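Local coordinates for protein Rho guanine nucleotide exchange factor 11 (Homo sapiens, PDB 5JHH) that probably activates Rho-family GTPases by driving exchange of bound GDP for GTP through its tandem DH and PH domains, at residues A[36-39]-A[40-44]; A[56-60]-A[61-65]; A[141-144]-A[145-149]. One frame throughout, in Å; residues are numbered along the deposited sequence. Where two conformers were deposited one is given.

Contact 1: residues A[36-39]-A[40-44]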
loop_
_atom_site.group_PDB
_atom_site.type_symbol
_atom_site.label_atom_id
_atom_site.label_comp_id
_atom_site.label_asym_id
_atom_site.label_seq_id
_atom_site.Cartn_x
_atom_site.Cartn_y
_atom_site.Cartn_z
ATOM N N SER A 36 3.878 -15.579 15.359
ATOM C CA SER A 36 3.889 -16.022 14.002
ATOM C C SER A 36 4.821 -15.122 13.151
ATOM O O SER A 36 5.545 -15.564 12.295
ATOM C CB SER A 36 2.492 -15.984 13.466
ATOM O OG SER A 36 2.622 -16.501 12.196
ATOM N N HIS A 37 4.806 -13.834 13.436
ATOM C CA HIS A 37 5.595 -12.912 12.655
ATOM C C HIS A 37 7.075 -13.138 12.894
ATOM O O HIS A 37 7.883 -13.240 11.985
ATOM C CB HIS A 37 5.193 -11.479 12.958
ATOM C CG HIS A 37 6.030 -10.502 12.241
ATOM N ND1 HIS A 37 7.012 -9.770 12.872
ATOM C CD2 HIS A 37 6.129 -10.221 10.932
ATOM C CE1 HIS A 37 7.658 -9.053 11.977
ATOM N NE2 HIS A 37 7.154 -9.331 10.793
ATOM N N LEU A 38 7.408 -13.299 14.137
ATOM C CA LEU A 38 8.732 -13.711 14.526
ATOM C C LEU A 38 9.162 -14.946 13.783
ATOM O O LEU A 38 10.297 -15.056 13.341
ATOM C CB LEU A 38 8.767 -13.914 16.021
ATOM C CG LEU A 38 10.103 -14.215 16.680
ATOM C CD1 LEU A 38 11.188 -13.248 16.230
ATOM C CD2 LEU A 38 9.932 -14.128 18.191
ATOM N N ARG A 39 8.248 -15.884 13.608
ATOM C CA ARG A 39 8.583 -17.097 12.875
ATOM C C ARG A 39 9.020 -16.739 11.469
ATOM O O ARG A 39 10.058 -17.212 10.989
ATOM C CB ARG A 39 7.397 -18.056 12.831
ATOM C CG ARG A 39 7.759 -19.489 12.450
ATOM C CD ARG A 39 6.621 -20.166 11.678
ATOM N NE ARG A 39 7.139 -21.114 10.705
ATOM C CZ ARG A 39 7.106 -20.939 9.388
ATOM N NH1 ARG A 39 7.606 -21.858 8.612
ATOM N NH2 ARG A 39 6.557 -19.863 8.842
ATOM N N THR A 40 8.258 -15.859 10.824
ATOM C CA THR A 40 8.567 -15.478 9.471
ATOM C C THR A 40 9.920 -14.794 9.371
ATOM O O THR A 40 10.663 -15.019 8.433
ATOM C CB THR A 40 7.497 -14.545 8.926
ATOM O OG1 THR A 40 6.253 -15.214 8.957
ATOM C CG2 THR A 40 7.762 -14.140 7.503
ATOM N N LEU A 41 10.263 -13.964 10.334
ATOM C CA LEU A 41 11.561 -13.362 10.281
ATOM C C LEU A 41 12.670 -14.398 10.410
ATOM O O LEU A 41 13.761 -14.224 9.813
ATOM C CB LEU A 41 11.748 -12.298 11.346
ATOM C CG LEU A 41 10.761 -11.145 11.310
ATOM C CD1 LEU A 41 11.056 -10.210 12.481
ATOM C CD2 LEU A 41 10.809 -10.379 10.013
ATOM N N ARG A 42 12.439 -15.437 11.204
ATOM C CA ARG A 42 13.482 -16.460 11.398
ATOM C C ARG A 42 13.601 -17.352 10.204
ATOM O O ARG A 42 14.683 -17.869 9.938
ATOM C CB ARG A 42 13.279 -17.308 12.637
ATOM C CG ARG A 42 13.535 -16.497 13.882
ATOM C CD ARG A 42 13.406 -17.335 15.128
ATOM N NE ARG A 42 14.060 -16.656 16.244
ATOM C CZ ARG A 42 13.490 -16.424 17.409
ATOM N NH1 ARG A 42 14.159 -15.767 18.344
ATOM N NH2 ARG A 42 12.256 -16.864 17.646
ATOM N N VAL A 43 12.520 -17.464 9.447
ATOM C CA VAL A 43 12.601 -18.090 8.148
ATOM C C VAL A 43 13.469 -17.247 7.216
ATOM O O VAL A 43 14.339 -17.793 6.534
ATOM C CB VAL A 43 11.235 -18.258 7.504
ATOM C CG1 VAL A 43 11.377 -18.739 6.077
ATOM C CG2 VAL A 43 10.417 -19.257 8.295
ATOM N N LEU A 44 13.277 -15.922 7.209
ATOM C CA LEU A 44 14.097 -15.110 6.367
ATOM C C LEU A 44 15.554 -15.308 6.752
ATOM O O LEU A 44 16.452 -15.329 5.893
ATOM C CB LEU A 44 13.749 -13.624 6.498
ATOM C CG LEU A 44 12.417 -13.168 5.922
ATOM C CD1 LEU A 44 12.160 -11.724 6.310
ATOM C CD2 LEU A 44 12.429 -13.280 4.399
#

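Contact 2: residues A[56-60]-A[61-65]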
loop_
_atom_site.group_PDB
_atom_site.type_symbol
_atom_site.label_atom_id
_atom_site.label_comp_id
_atom_site.label_asym_id
_atom_site.label_seq_id
_atom_site.Cartn_x
_atom_site.Cartn_y
_atom_site.Cartn_z
ATOM N N ASN A 56 28.289 -17.156 -0.088
ATOM C CA ASN A 56 28.625 -16.058 -1.024
ATOM C C ASN A 56 27.811 -16.022 -2.315
ATOM O O ASN A 56 28.347 -15.921 -3.406
ATOM C CB ASN A 56 30.112 -16.097 -1.380
ATOM C CG ASN A 56 30.999 -15.928 -0.152
ATOM O OD1 ASN A 56 31.201 -14.797 0.342
ATOM N ND2 ASN A 56 31.495 -17.055 0.384
ATOM N N LEU A 57 26.503 -16.072 -2.183
ATOM C CA LEU A 57 25.615 -15.930 -3.316
ATOM C C LEU A 57 25.713 -14.568 -3.958
ATOM O O LEU A 57 25.433 -14.395 -5.179
ATOM C CB LEU A 57 24.175 -16.189 -2.904
ATOM C CG LEU A 57 23.815 -17.669 -2.870
ATOM C CD1 LEU A 57 23.611 -18.158 -4.286
ATOM C CD2 LEU A 57 24.875 -18.508 -2.157
ATOM N N MET A 58 26.097 -13.578 -3.168
ATOM C CA MET A 58 26.224 -12.236 -3.727
ATOM C C MET A 58 27.248 -11.439 -2.945
ATOM O O MET A 58 27.636 -11.832 -1.848
ATOM C CB MET A 58 24.862 -11.552 -3.758
ATOM C CG MET A 58 24.343 -10.988 -2.418
ATOM S SD MET A 58 22.640 -10.346 -2.536
ATOM C CE MET A 58 21.687 -11.798 -2.902
ATOM N N PRO A 59 27.741 -10.344 -3.531
ATOM C CA PRO A 59 28.686 -9.509 -2.801
ATOM C C PRO A 59 28.098 -9.040 -1.471
ATOM O O PRO A 59 26.900 -8.762 -1.408
ATOM C CB PRO A 59 28.895 -8.306 -3.737
ATOM C CG PRO A 59 28.505 -8.797 -5.099
ATOM C CD PRO A 59 27.450 -9.828 -4.878
ATOM N N ARG A 60 28.926 -8.923 -0.440
ATOM C CA ARG A 60 28.431 -8.520 0.860
ATOM C C ARG A 60 27.771 -7.132 0.813
ATOM O O ARG A 60 26.768 -6.899 1.472
ATOM C CB ARG A 60 29.549 -8.571 1.893
ATOM C CG ARG A 60 29.137 -9.290 3.176
ATOM C CD ARG A 60 29.363 -10.805 3.131
ATOM N NE ARG A 60 30.096 -11.262 4.315
ATOM C CZ ARG A 60 30.491 -12.511 4.500
ATOM N NH1 ARG A 60 31.165 -12.843 5.591
ATOM N NH2 ARG A 60 30.200 -13.431 3.589
ATOM N N GLU A 61 28.283 -6.238 -0.016
ATOM C CA GLU A 61 27.690 -4.922 -0.164
ATOM C C GLU A 61 26.249 -5.024 -0.652
ATOM O O GLU A 61 25.395 -4.265 -0.182
ATOM C CB GLU A 61 28.502 -4.066 -1.129
ATOM C CG GLU A 61 29.914 -3.741 -0.611
ATOM C CD GLU A 61 30.970 -4.823 -0.883
ATOM O OE1 GLU A 61 30.678 -5.910 -1.467
ATOM O OE2 GLU A 61 32.130 -4.595 -0.499
ATOM N N GLU A 62 25.965 -5.979 -1.554
ATOM C CA GLU A 62 24.593 -6.166 -2.013
ATOM C C GLU A 62 23.741 -6.810 -0.956
ATOM O O GLU A 62 22.612 -6.419 -0.765
ATOM C CB GLU A 62 24.501 -6.992 -3.294
ATOM C CG GLU A 62 24.839 -6.218 -4.554
ATOM C CD GLU A 62 25.001 -7.121 -5.792
ATOM O OE1 GLU A 62 24.351 -8.217 -5.870
ATOM O OE2 GLU A 62 25.790 -6.717 -6.689
ATOM N N LEU A 63 24.255 -7.839 -0.314
ATOM C CA LEU A 63 23.493 -8.533 0.681
ATOM C C LEU A 63 23.087 -7.553 1.830
ATOM O O LEU A 63 21.957 -7.592 2.326
ATOM C CB LEU A 63 24.306 -9.697 1.211
ATOM C CG LEU A 63 23.602 -10.624 2.173
ATOM C CD1 LEU A 63 22.378 -11.256 1.524
ATOM C CD2 LEU A 63 24.576 -11.656 2.663
ATOM N N ALA A 64 23.967 -6.640 2.200
ATOM C CA ALA A 64 23.646 -5.729 3.291
ATOM C C ALA A 64 22.511 -4.821 2.884
ATOM O O ALA A 64 21.718 -4.415 3.739
ATOM C CB ALA A 64 24.851 -4.899 3.738
ATOM N N ARG A 65 22.384 -4.528 1.592
ATOM C CA ARG A 65 21.292 -3.665 1.175
ATOM C C ARG A 65 19.963 -4.403 1.167
ATOM O O ARG A 65 18.913 -3.802 1.356
ATOM C CB ARG A 65 21.593 -2.937 -0.155
ATOM C CG ARG A 65 22.560 -1.767 0.110
ATOM C CD ARG A 65 22.899 -0.916 -1.104
ATOM N NE ARG A 65 23.568 -1.704 -2.134
ATOM C CZ ARG A 65 24.870 -1.625 -2.457
ATOM N NH1 ARG A 65 25.680 -0.769 -1.846
ATOM N NH2 ARG A 65 25.369 -2.404 -3.418
#

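Contact 3: residues A[141-144]-A[145-149]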
loop_
_atom_site.group_PDB
_atom_site.type_symbol
_atom_site.label_atom_id
_atom_site.label_comp_id
_atom_site.label_asym_id
_atom_site.label_seq_id
_atom_site.Cartn_x
_atom_site.Cartn_y
_atom_site.Cartn_z
ATOM N N PHE A 141 22.406 -18.340 -9.109
ATOM C CA PHE A 141 21.608 -17.617 -8.194
ATOM C C PHE A 141 20.152 -18.060 -8.353
ATOM O O PHE A 141 19.436 -18.292 -7.361
ATOM C CB PHE A 141 21.739 -16.128 -8.429
ATOM C CG PHE A 141 21.094 -15.340 -7.365
ATOM C CD1 PHE A 141 21.608 -15.388 -6.088
ATOM C CD2 PHE A 141 19.908 -14.663 -7.588
ATOM C CE1 PHE A 141 20.984 -14.723 -5.055
ATOM C CE2 PHE A 141 19.279 -14.004 -6.556
ATOM C CZ PHE A 141 19.825 -14.018 -5.290
ATOM N N GLN A 142 19.734 -18.231 -9.603
ATOM C CA GLN A 142 18.361 -18.691 -9.892
ATOM C C GLN A 142 18.091 -20.048 -9.292
ATOM O O GLN A 142 17.054 -20.275 -8.682
ATOM C CB GLN A 142 18.135 -18.741 -11.385
ATOM C CG GLN A 142 16.841 -19.417 -11.812
ATOM C CD GLN A 142 16.919 -19.863 -13.251
ATOM O OE1 GLN A 142 16.955 -21.058 -13.527
ATOM N NE2 GLN A 142 17.017 -18.903 -14.176
ATOM N N LEU A 143 19.066 -20.928 -9.416
ATOM C CA LEU A 143 19.052 -22.234 -8.757
ATOM C C LEU A 143 18.946 -22.174 -7.247
ATOM O O LEU A 143 18.201 -22.923 -6.627
ATOM C CB LEU A 143 20.327 -23.021 -9.104
ATOM C CG LEU A 143 20.078 -24.287 -9.910
ATOM C CD1 LEU A 143 21.294 -24.624 -10.782
ATOM C CD2 LEU A 143 19.725 -25.422 -8.945
ATOM N N PHE A 144 19.764 -21.336 -6.628
ATOM C CA PHE A 144 19.731 -21.247 -5.197
ATOM C C PHE A 144 18.343 -20.758 -4.733
ATOM O O PHE A 144 17.783 -21.244 -3.741
ATOM C CB PHE A 144 20.817 -20.291 -4.730
ATOM C CG PHE A 144 20.666 -19.898 -3.316
ATOM C CD1 PHE A 144 19.811 -18.887 -2.967
ATOM C CD2 PHE A 144 21.329 -20.573 -2.331
ATOM C CE1 PHE A 144 19.639 -18.536 -1.656
ATOM C CE2 PHE A 144 21.164 -20.212 -1.012
ATOM C CZ PHE A 144 20.299 -19.211 -0.676
ATOM N N MET A 145 17.802 -19.790 -5.445
ATOM C CA MET A 145 16.524 -19.219 -5.055
ATOM C C MET A 145 15.417 -20.275 -5.199
ATOM O O MET A 145 14.531 -20.357 -4.341
ATOM C CB MET A 145 16.204 -17.942 -5.849
ATOM C CG MET A 145 17.077 -16.764 -5.438
ATOM S SD MET A 145 16.752 -16.146 -3.753
ATOM C CE MET A 145 15.106 -15.516 -3.991
ATOM N N GLN A 146 15.509 -21.140 -6.207
ATOM C CA GLN A 146 14.479 -22.171 -6.348
ATOM C C GLN A 146 14.557 -23.141 -5.202
ATOM O O GLN A 146 13.551 -23.541 -4.660
ATOM C CB GLN A 146 14.638 -22.975 -7.623
ATOM C CG GLN A 146 14.266 -22.237 -8.875
ATOM C CD GLN A 146 14.692 -23.007 -10.117
ATOM O OE1 GLN A 146 14.993 -24.210 -10.049
ATOM N NE2 GLN A 146 14.726 -22.320 -11.258
ATOM N N GLU A 147 15.770 -23.551 -4.865
ATOM C CA GLU A 147 15.976 -24.507 -3.784
ATOM C C GLU A 147 15.480 -23.933 -2.464
ATOM O O GLU A 147 14.802 -24.587 -1.696
ATOM C CB GLU A 147 17.473 -24.843 -3.673
ATOM C CG GLU A 147 17.827 -26.331 -3.761
ATOM C CD GLU A 147 19.065 -26.618 -4.644
ATOM O OE1 GLU A 147 20.192 -26.720 -4.091
ATOM O OE2 GLU A 147 18.924 -26.752 -5.897
ATOM N N ALA A 148 15.833 -22.689 -2.192
ATOM C CA ALA A 148 15.462 -22.057 -0.914
ATOM C C ALA A 148 13.946 -21.962 -0.801
ATOM O O ALA A 148 13.361 -22.299 0.231
ATOM C CB ALA A 148 16.081 -20.663 -0.813
ATOM N N GLU A 149 13.322 -21.553 -1.898
ATOM C CA GLU A 149 11.878 -21.366 -1.935
ATOM C C GLU A 149 11.125 -22.688 -1.938
ATOM O O GLU A 149 9.939 -22.721 -1.590
ATOM C CB GLU A 149 11.488 -20.485 -3.122
ATOM C CG GLU A 149 11.928 -19.049 -2.917
ATOM C CD GLU A 149 11.697 -18.150 -4.097
ATOM O OE1 GLU A 149 11.351 -18.690 -5.167
ATOM O OE2 GLU A 149 11.899 -16.900 -3.949
#

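Contact 1: residues A[36-39]-A[40-44]
Leu-38 and Arg-42 meet one turn apart on an alpha helix, the leucine lying over one face of the guanidinium group. Leu-38 CD1 sits above the middle of that plane, while Leu-38 CG comes within 3.5 Å of Arg-42 NH2; the arginine chain is extended from CG to NE. The next pair exchanges the roles: in the conformer described, Val-43 CG2 lies over one face of the Arg-39 guanidinium, off centre, 3.8 Å from Arg-39 NH1, which also bonds Gln-153 O. On another side the isobutyl end of Leu-41 packs obliquely against the His-37 ring. Thr-40 has its hydroxyl turned back beside its own backbone N (chi1 -60°), where OG1 makes a weak 3.4 Å hydrogen bond to Ser-36 O, which also accepts Thr-40 N at 3.1 Å. This is i to i+4 packing on a long helix of the DH (RhoGEF) domain, held in step by regular backbone bonds. Ser-36 OG is hydrogen-bonded to an acidic side chain of the chain of another protein, probably the GTPase. Around helix 18-54, Leu-38 and Leu-41 face helix 70-89, His-37 and Thr-40 touch helix 165-182, and Leu-44 reaches helix 159-162.

Contact 2: residues A[56-60]-A[61-65]
Pro-59 and Glu-62 cross at an angle, CG and CD of the proline ring meeting the carboxylate end of the glutamate. Pro-59 CD comes within 3.6 Å of Glu-62 OE1 and Pro-59 CG within 3.8 Å of Glu-62 OE2, so both oxygens rest against ring carbons. Glu-62 gets there with CG beside its own backbone N (chi1 -78°) and an extended chain beyond, and OE1 also forms a salt bridge with Lys-134, which probably helps hold the carboxylate in this position. Met-58 and Leu-63 meet at about a right angle instead: Met-58 CG lies 3.9 Å from Leu-63 CB, and the sulfur, Met-58 SD, lies 3.7 Å from the backbone N of Leu-63 and close to its CA. The Met-58 chain leaves between its backbone N and carbonyl carbon (chi1 78°), which turns it over the first turn of the helix. Glu-61 bends at chi2, bringing OE1 back to 3.8 Å from Pro-59 CB. In the backbone, Pro-59 O accepts Leu-63 N at 3.0 Å in a nearly straight bond and Glu-62 N in a weak, bent one; Arg-60 O takes Ala-64 N. Met-58 and Leu-63 both touch Met-52 of helix 18-54, and Met-58 also reaches Ile-131. The whole is a helix start: Pro-59 occupies the N-cap position of helix 60-66, three residues after Asn-56, the C-prime residue, at positive phi, of the Schellman motif that closes helix 18-54.

Contact 3: residues A[141-144]-A[145-149]
Phe-141 CG stands anti to the backbone N and beside the carbonyl carbon (chi1 -171°), whereas Met-145 puts CG beside its own N (chi1 -72°) and then bends twice more; the two side chains consequently run next to each other in the same direction. Met-145 CG lies over one face of the Phe-141 ring, displaced toward the rim, 3.7 Å from Phe-141 CE2, a CH-pi contact 25° from the ring normal. The sulfur follows obliquely, Met-145 SD standing 4.0 Å from Phe-141 CZ, and at the same time it reaches the edge of the Phe-144 ring, 4.2 Å from Phe-144 CD1. One thioether thus makes Met-aromatic contacts with two phenylalanines of the same helix. Ala-148 CB adds an oblique apolar touch to Phe-144, 4.2 Å from CE1. On another, more polar side Gln-142 and Gln-146 lie alongside each other with amide planes nearly parallel, and Gln-142 OE1 stands 3.4 Å from Gln-146 NE2. Gln-142 NE2 has a weak bond to Gln-135 O. Leu-143 and Glu-147 likewise run side by side, Leu-143 CD2 meeting Glu-147 OE2. Four i to i+4 backbone bonds, such as Met-145 N to Phe-141 O at 2.9 Å, set this spacing. The apolar side of helix 139-150 packs on its neighbours within the helical DH domain: Phe-144, Met-145 and Ala-148 on helix 18-54 at Met-52 and Phe-48, and Phe-141 on Ile-131 and Lys-134 of helix 124-137.

All three contacts lie within the DH (RhoGEF) domain and follow one another along the chain. Contacts 2 and 3 touch directly: Leu-57 CD1 comes within 3.5 Å of Phe-144 CB, and Met-58 CE within 3.7 Å of Phe-141 CE1, so the loop ahead of helix 60-66 packs on the aromatic side of helix 139-150, with centres about 16 Å apart. Contact 1 stands apart, its centre about 21 Å from that of contact 2 and about 19 Å from that of contact 3, though its helix, 18-54, continues to Met-52, which both of them touch. Of the three, contact 1 alone reaches another protein chain of the assembly, through Ser-36.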